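Local coordinates for protein RNase NGR3 (Nicotiana glutinosa, PDB 1VD3) that probably cleaves RNA as a ribonuclease of the T2 family, and here holds the nucleotide 2'-UMP in its pocket, at residues Phe8-Phe13 against Trp46-Asn51; His157-Glu162 against Val176-Asp181. All coordinates share one frame; numbering follows the deposited sequence.

From the N terminus, Phe8-Phe13 enters strand 10-16, and the chain returns 33 residues later as Trp46-Asn51, the last residues of strand 41-48 and the loop after it; this long connection, containing helix 18-22, is closed by interaction 1. Several helices follow before interaction 2 closes a much shorter loop, the beta hairpin of strands 160-165 and 171-181. The two closures come in series, neither nested nor crossed. In space they meet inside one antiparallel sheet, where strand 171-181 pairs with strand 10-16: Phe11 N lies 2.8 Å from Val180 O and Phe13 N 2.7 Å from Leu178 O. Together they join the hairpin, through the N-terminal strand, to the strand carrying Trp46 and Asn48 of the nucleotide pocket.

Interaction 1 of 2, residues Phe8-Phe13 against Trp46-Asn51. With U2P (phosphoric acid mono-[2-(2,4-dioxo-3,4-dihydro-2H-pyrimidin-1-yl)-4-hydroxy-5-hydroxymethyl-tetrahydro-furan-3-yl] ester), chain B.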
# COMPACT_ATOMS: atom_id res chain seq x y z
N PHE A 8 -6.12 -16.66 -9.72
CA PHE A 8 -6.95 -15.83 -8.85
C PHE A 8 -7.70 -14.84 -9.74
O PHE A 8 -7.55 -14.89 -10.96
CB PHE A 8 -6.07 -15.11 -7.83
CG PHE A 8 -4.88 -14.42 -8.43
CD1 PHE A 8 -4.91 -13.06 -8.71
CD2 PHE A 8 -3.73 -15.14 -8.75
CE1 PHE A 8 -3.82 -12.42 -9.30
CE2 PHE A 8 -2.63 -14.52 -9.34
CZ PHE A 8 -2.68 -13.16 -9.62
N ASP A 9 -8.48 -13.94 -9.15
CA ASP A 9 -9.27 -13.00 -9.95
C ASP A 9 -8.66 -11.63 -10.20
O ASP A 9 -8.84 -11.06 -11.28
CB ASP A 9 -10.65 -12.84 -9.32
CG ASP A 9 -11.40 -14.16 -9.23
OD1 ASP A 9 -12.10 -14.38 -8.21
OD2 ASP A 9 -11.31 -14.96 -10.18
N PHE A 10 -7.98 -11.08 -9.20
CA PHE A 10 -7.37 -9.76 -9.33
C PHE A 10 -6.41 -9.51 -8.18
O PHE A 10 -6.29 -10.33 -7.27
CB PHE A 10 -8.47 -8.69 -9.31
CG PHE A 10 -9.20 -8.62 -8.00
CD1 PHE A 10 -8.79 -7.75 -6.99
CD2 PHE A 10 -10.29 -9.45 -7.75
CE1 PHE A 10 -9.44 -7.71 -5.76
CE2 PHE A 10 -10.95 -9.42 -6.52
CZ PHE A 10 -10.52 -8.55 -5.52
N PHE A 11 -5.73 -8.36 -8.22
CA PHE A 11 -4.81 -7.97 -7.17
C PHE A 11 -5.33 -6.75 -6.44
O PHE A 11 -5.89 -5.85 -7.05
CB PHE A 11 -3.45 -7.49 -7.69
CG PHE A 11 -2.58 -8.56 -8.26
CD1 PHE A 11 -2.54 -8.77 -9.64
CD2 PHE A 11 -1.71 -9.27 -7.44
CE1 PHE A 11 -1.64 -9.68 -10.19
CE2 PHE A 11 -0.80 -10.18 -7.99
CZ PHE A 11 -0.77 -10.38 -9.36
N TYR A 12 -5.12 -6.73 -5.13
CA TYR A 12 -5.43 -5.53 -4.37
C TYR A 12 -4.02 -4.94 -4.29
O TYR A 12 -3.09 -5.63 -3.88
CB TYR A 12 -5.87 -5.88 -2.95
CG TYR A 12 -7.36 -5.95 -2.75
CD1 TYR A 12 -7.93 -6.95 -1.96
CD2 TYR A 12 -8.21 -5.01 -3.33
CE1 TYR A 12 -9.30 -7.01 -1.75
CE2 TYR A 12 -9.58 -5.05 -3.12
CZ TYR A 12 -10.12 -6.06 -2.33
OH TYR A 12 -11.48 -6.11 -2.12
N PHE A 13 -3.84 -3.70 -4.74
CA PHE A 13 -2.54 -3.06 -4.62
C PHE A 13 -2.76 -2.11 -3.45
O PHE A 13 -3.55 -1.16 -3.54
CB PHE A 13 -2.14 -2.29 -5.89
CG PHE A 13 -0.86 -1.51 -5.75
CD1 PHE A 13 0.30 -2.13 -5.28
CD2 PHE A 13 -0.82 -0.16 -6.07
CE1 PHE A 13 1.48 -1.41 -5.13
CE2 PHE A 13 0.36 0.57 -5.92
CZ PHE A 13 1.51 -0.05 -5.46
N TRP A 46 -1.53 -7.91 -3.41
CA TRP A 46 -2.19 -9.15 -3.02
C TRP A 46 -3.14 -9.85 -3.99
O TRP A 46 -4.14 -9.27 -4.40
CB TRP A 46 -2.99 -8.93 -1.73
CG TRP A 46 -2.33 -8.19 -0.61
CD1 TRP A 46 -1.00 -8.17 -0.30
CD2 TRP A 46 -3.00 -7.45 0.42
NE1 TRP A 46 -0.80 -7.46 0.87
CE2 TRP A 46 -2.01 -7.01 1.33
CE3 TRP A 46 -4.34 -7.12 0.66
CZ2 TRP A 46 -2.32 -6.25 2.46
CZ3 TRP A 46 -4.65 -6.36 1.79
CH2 TRP A 46 -3.65 -5.94 2.68
N PRO A 47 -2.83 -11.10 -4.34
CA PRO A 47 -3.70 -11.86 -5.25
C PRO A 47 -4.99 -12.08 -4.44
O PRO A 47 -4.92 -12.43 -3.26
CB PRO A 47 -2.93 -13.16 -5.45
CG PRO A 47 -1.49 -12.72 -5.34
CD PRO A 47 -1.54 -11.78 -4.16
N ASN A 48 -6.15 -11.87 -5.06
CA ASN A 48 -7.43 -12.02 -4.35
C ASN A 48 -8.49 -12.71 -5.20
O ASN A 48 -8.35 -12.81 -6.43
CB ASN A 48 -7.93 -10.64 -3.92
CG ASN A 48 -8.82 -10.68 -2.68
OD1 ASN A 48 -9.98 -11.08 -2.75
ND2 ASN A 48 -8.27 -10.26 -1.55
N TYR A 49 -9.56 -13.18 -4.55
CA TYR A 49 -10.69 -13.82 -5.22
C TYR A 49 -11.86 -12.85 -5.17
O TYR A 49 -11.95 -12.02 -4.26
CB TYR A 49 -11.11 -15.10 -4.50
CG TYR A 49 -10.10 -16.21 -4.50
CD1 TYR A 49 -9.91 -17.00 -3.36
CD2 TYR A 49 -9.36 -16.52 -5.65
CE1 TYR A 49 -9.02 -18.06 -3.36
CE2 TYR A 49 -8.47 -17.59 -5.66
CZ TYR A 49 -8.30 -18.36 -4.51
OH TYR A 49 -7.42 -19.41 -4.51
N GLU A 50 -12.77 -12.95 -6.13
CA GLU A 50 -13.93 -12.07 -6.13
C GLU A 50 -14.93 -12.45 -5.04
O GLU A 50 -15.87 -11.71 -4.77
CB GLU A 50 -14.60 -12.09 -7.51
CG GLU A 50 -13.88 -11.20 -8.51
CD GLU A 50 -14.55 -11.18 -9.87
OE1 GLU A 50 -15.78 -11.35 -9.93
OE2 GLU A 50 -13.84 -10.96 -10.87
N ASN A 51 -14.71 -13.59 -4.39
CA ASN A 51 -15.61 -14.01 -3.32
C ASN A 51 -15.19 -13.46 -1.96
O ASN A 51 -15.73 -13.86 -0.92
CB ASN A 51 -15.72 -15.54 -3.26
CG ASN A 51 -14.41 -16.21 -2.89
OD1 ASN A 51 -13.47 -15.57 -2.41
ND2 ASN A 51 -14.34 -17.52 -3.08
O5' U2P B . -5.37 -5.74 8.58
C5' U2P B . -5.55 -7.03 7.95
C4' U2P B . -4.19 -7.63 7.56
O4' U2P B . -4.41 -8.96 6.89
C1' U2P B . -3.89 -9.08 5.47
N1 U2P B . -4.93 -9.29 4.37
C6 U2P B . -6.09 -8.59 4.56
C5 U2P B . -7.08 -8.47 3.54
C4 U2P B . -6.84 -9.17 2.26
O4 U2P B . -7.59 -9.03 1.29
N3 U2P B . -5.68 -10.01 2.21
C2 U2P B . -4.70 -10.14 3.23
O2 U2P B . -3.78 -10.91 3.09
C2' U2P B . -2.90 -7.89 5.45
O2' U2P B . -1.60 -8.24 6.02
P U2P B . -0.43 -9.03 5.31
O1P U2P B . 0.80 -9.57 5.83
O2P U2P B . -1.01 -9.86 4.22
O3P U2P B . 0.20 -7.95 4.57
C3' U2P B . -3.52 -6.85 6.40
O3' U2P B . -2.44 -5.99 6.92
O HOH W 1 -11.60 -9.68 -11.31
O HOH W 2 -14.14 -15.56 -6.33
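Tyr12 and Trp46 form an antiparallel hydrogen-bonded pair, CB of Tyr12 touching CE3 of the indole at 4.1 Å. With Asn48 they line the 2'-UMP pocket: the uracil lies over one face of the Trp46 indole, whose CE3 comes 3.5 Å from N3 of U2P. Phe10 backs this surface. Its CE1 stands over the centre of the Tyr12 ring, and CB of Asn48 makes a CH-pi contact with a Phe10 face, 4.0 Å from the centroid. On the other side of the sheet Pro47 meets two rings: its CB sits squarely over Phe8, 3.7 Å from the centroid, while its CG touches CE2 of Phe11. Phe8 reaches there because its CG lies between the backbone N and the carbonyl carbon (chi1 49°). A classic beta bulge lies where strand 10-16 begins and strand 41-48 ends: Asp9 and Phe10 both face Asn48, whose O accepts from Asp9 N at 2.9 Å and Phe10 N at 3.3 Å. Just beyond, the anti lone pair of Asp9 OD1 takes Glu50 N at 2.6 Å, and a water bridges Asp9 O to Glu50 OE2. Further out, Trp46 NE1 hydrogen-bonds to Glu97 OE2 of helix 91-102 and the indole stacks on His101, both predicted active-site residues, while Tyr12 OH hydrogen-bonds to Ile192 O. Strand 171-181 flanks strand 10-16, with Cys179 touching Phe10 and Tyr12, and Phe13 packs against helix 109-123.

Interaction 2 of 2, residues His157-Glu162 against Val176-Asp181; sequences HSPYIE and VYLCVD
Val176 meets Ile161 and Pro159 on one face of an antiparallel beta hairpin built from strands 160-165 and 171-181. Its CG2 touches CD1 of Ile161 at 3.9 Å, and its CG1 packs on CB of Pro159; helix 144-155 lies on this side, against Pro159 and Ile161. Tyr177 comes next, paired with Tyr160 through two backbone bonds: Tyr177 N to Tyr160 O (2.8 Å) and Tyr160 N to Tyr177 O (2.9 Å). On the face they share, the rings make a T-shaped stack, the edge of Tyr160 toward the face of Tyr177, with planes at 79° and CD2 of Tyr160 3.5 Å from CD1 of Tyr177. The Tyr177 hydroxyl donates to Glu162 OE1 at 2.6 Å, on the syn side but out of the carboxylate plane. Glu162 reaches it with an extended chain, CG anti to the backbone N (chi1 -178°), and Gln175 NE2 is also hydrogen-bonded to that oxygen. A valine at Tyr177 would probably leave the Tyr160 edge without its aromatic face and Glu162 OE1 without one of two donors, in a region bordering Trp46 of the nucleotide pocket. Leu178 turns its CD2 onto CB of Pro159, 3.5 Å away. Cys179, past the paired residues, is disulfide-bonded to Cys190. Beside Leu178, the carbonyl oxygen of His157 is buried with no polar partner, 4.2 Å from CD2 of Leu178.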
# COMPACT_ATOMS: atom_id res chain seq x y z
N HIS A 157 -9.74 5.03 -11.81
CA HIS A 157 -10.52 4.03 -11.09
C HIS A 157 -10.67 4.50 -9.66
O HIS A 157 -9.79 5.17 -9.12
CB HIS A 157 -9.81 2.68 -11.13
CG HIS A 157 -9.51 2.19 -12.51
ND1 HIS A 157 -10.47 1.60 -13.31
CD2 HIS A 157 -8.39 2.26 -13.26
CE1 HIS A 157 -9.94 1.33 -14.50
NE2 HIS A 157 -8.68 1.72 -14.49
N SER A 158 -11.79 4.15 -9.03
CA SER A 158 -12.02 4.57 -7.65
C SER A 158 -11.27 3.71 -6.63
O SER A 158 -11.30 2.48 -6.69
CB SER A 158 -13.52 4.57 -7.34
OG SER A 158 -14.10 3.31 -7.59
N PRO A 159 -10.58 4.36 -5.69
CA PRO A 159 -9.83 3.64 -4.66
C PRO A 159 -10.74 3.36 -3.47
O PRO A 159 -11.84 3.90 -3.38
CB PRO A 159 -8.74 4.63 -4.29
CG PRO A 159 -9.48 5.93 -4.34
CD PRO A 159 -10.26 5.81 -5.65
N TYR A 160 -10.27 2.49 -2.58
CA TYR A 160 -10.99 2.18 -1.35
C TYR A 160 -10.07 2.75 -0.29
O TYR A 160 -8.87 2.47 -0.29
CB TYR A 160 -11.12 0.67 -1.16
CG TYR A 160 -11.53 0.29 0.25
CD1 TYR A 160 -12.86 0.38 0.67
CD2 TYR A 160 -10.58 -0.15 1.17
CE1 TYR A 160 -13.23 0.04 1.97
CE2 TYR A 160 -10.93 -0.49 2.47
CZ TYR A 160 -12.26 -0.39 2.87
OH TYR A 160 -12.60 -0.75 4.14
N ILE A 161 -10.61 3.56 0.62
CA ILE A 161 -9.80 4.17 1.66
C ILE A 161 -10.00 3.52 3.01
O ILE A 161 -11.12 3.37 3.49
CB ILE A 161 -10.12 5.68 1.83
CG1 ILE A 161 -10.02 6.40 0.48
CG2 ILE A 161 -9.17 6.29 2.84
CD1 ILE A 161 -8.64 6.38 -0.14
N GLU A 162 -8.89 3.13 3.64
CA GLU A 162 -8.93 2.54 4.97
C GLU A 162 -8.42 3.62 5.91
O GLU A 162 -7.38 4.22 5.65
CB GLU A 162 -8.02 1.32 5.05
CG GLU A 162 -8.06 0.65 6.41
CD GLU A 162 -7.10 -0.51 6.51
OE1 GLU A 162 -6.55 -0.91 5.46
OE2 GLU A 162 -6.90 -1.02 7.63
N VAL A 176 -4.61 2.98 1.10
CA VAL A 176 -5.37 3.18 -0.12
C VAL A 176 -5.31 1.91 -0.95
O VAL A 176 -4.22 1.43 -1.28
CB VAL A 176 -4.81 4.35 -0.95
CG1 VAL A 176 -5.61 4.50 -2.24
CG2 VAL A 176 -4.86 5.63 -0.14
N TYR A 177 -6.48 1.37 -1.28
CA TYR A 177 -6.56 0.15 -2.07
C TYR A 177 -7.00 0.44 -3.49
O TYR A 177 -7.98 1.15 -3.71
CB TYR A 177 -7.57 -0.83 -1.46
CG TYR A 177 -7.23 -1.38 -0.10
CD1 TYR A 177 -7.12 -0.54 1.00
CD2 TYR A 177 -7.08 -2.76 0.10
CE1 TYR A 177 -6.88 -1.04 2.28
CE2 TYR A 177 -6.85 -3.28 1.37
CZ TYR A 177 -6.75 -2.41 2.46
OH TYR A 177 -6.52 -2.90 3.73
N LEU A 178 -6.28 -0.12 -4.45
CA LEU A 178 -6.61 0.00 -5.87
C LEU A 178 -6.51 -1.42 -6.40
O LEU A 178 -5.81 -2.25 -5.82
CB LEU A 178 -5.61 0.91 -6.59
CG LEU A 178 -5.76 2.41 -6.33
CD1 LEU A 178 -4.59 3.16 -6.95
CD2 LEU A 178 -7.08 2.91 -6.91
N CYS A 179 -7.23 -1.73 -7.48
CA CYS A 179 -7.18 -3.07 -8.03
C CYS A 179 -6.40 -3.13 -9.33
O CYS A 179 -6.42 -2.18 -10.12
CB CYS A 179 -8.59 -3.62 -8.22
SG CYS A 179 -9.35 -3.96 -6.61
N VAL A 180 -5.69 -4.23 -9.52
CA VAL A 180 -4.88 -4.46 -10.72
C VAL A 180 -5.32 -5.80 -11.30
O VAL A 180 -5.65 -6.73 -10.55
CB VAL A 180 -3.37 -4.52 -10.35
CG1 VAL A 180 -2.54 -4.89 -11.57
CG2 VAL A 180 -2.93 -3.17 -9.80
N ASP A 181 -5.35 -5.91 -12.63
CA ASP A 181 -5.78 -7.17 -13.23
C ASP A 181 -4.81 -8.31 -12.92
O ASP A 181 -3.65 -8.08 -12.58
CB ASP A 181 -5.93 -7.03 -14.75
CG ASP A 181 -4.61 -7.13 -15.47
OD1 ASP A 181 -3.81 -6.17 -15.37
OD2 ASP A 181 -4.37 -8.16 -16.12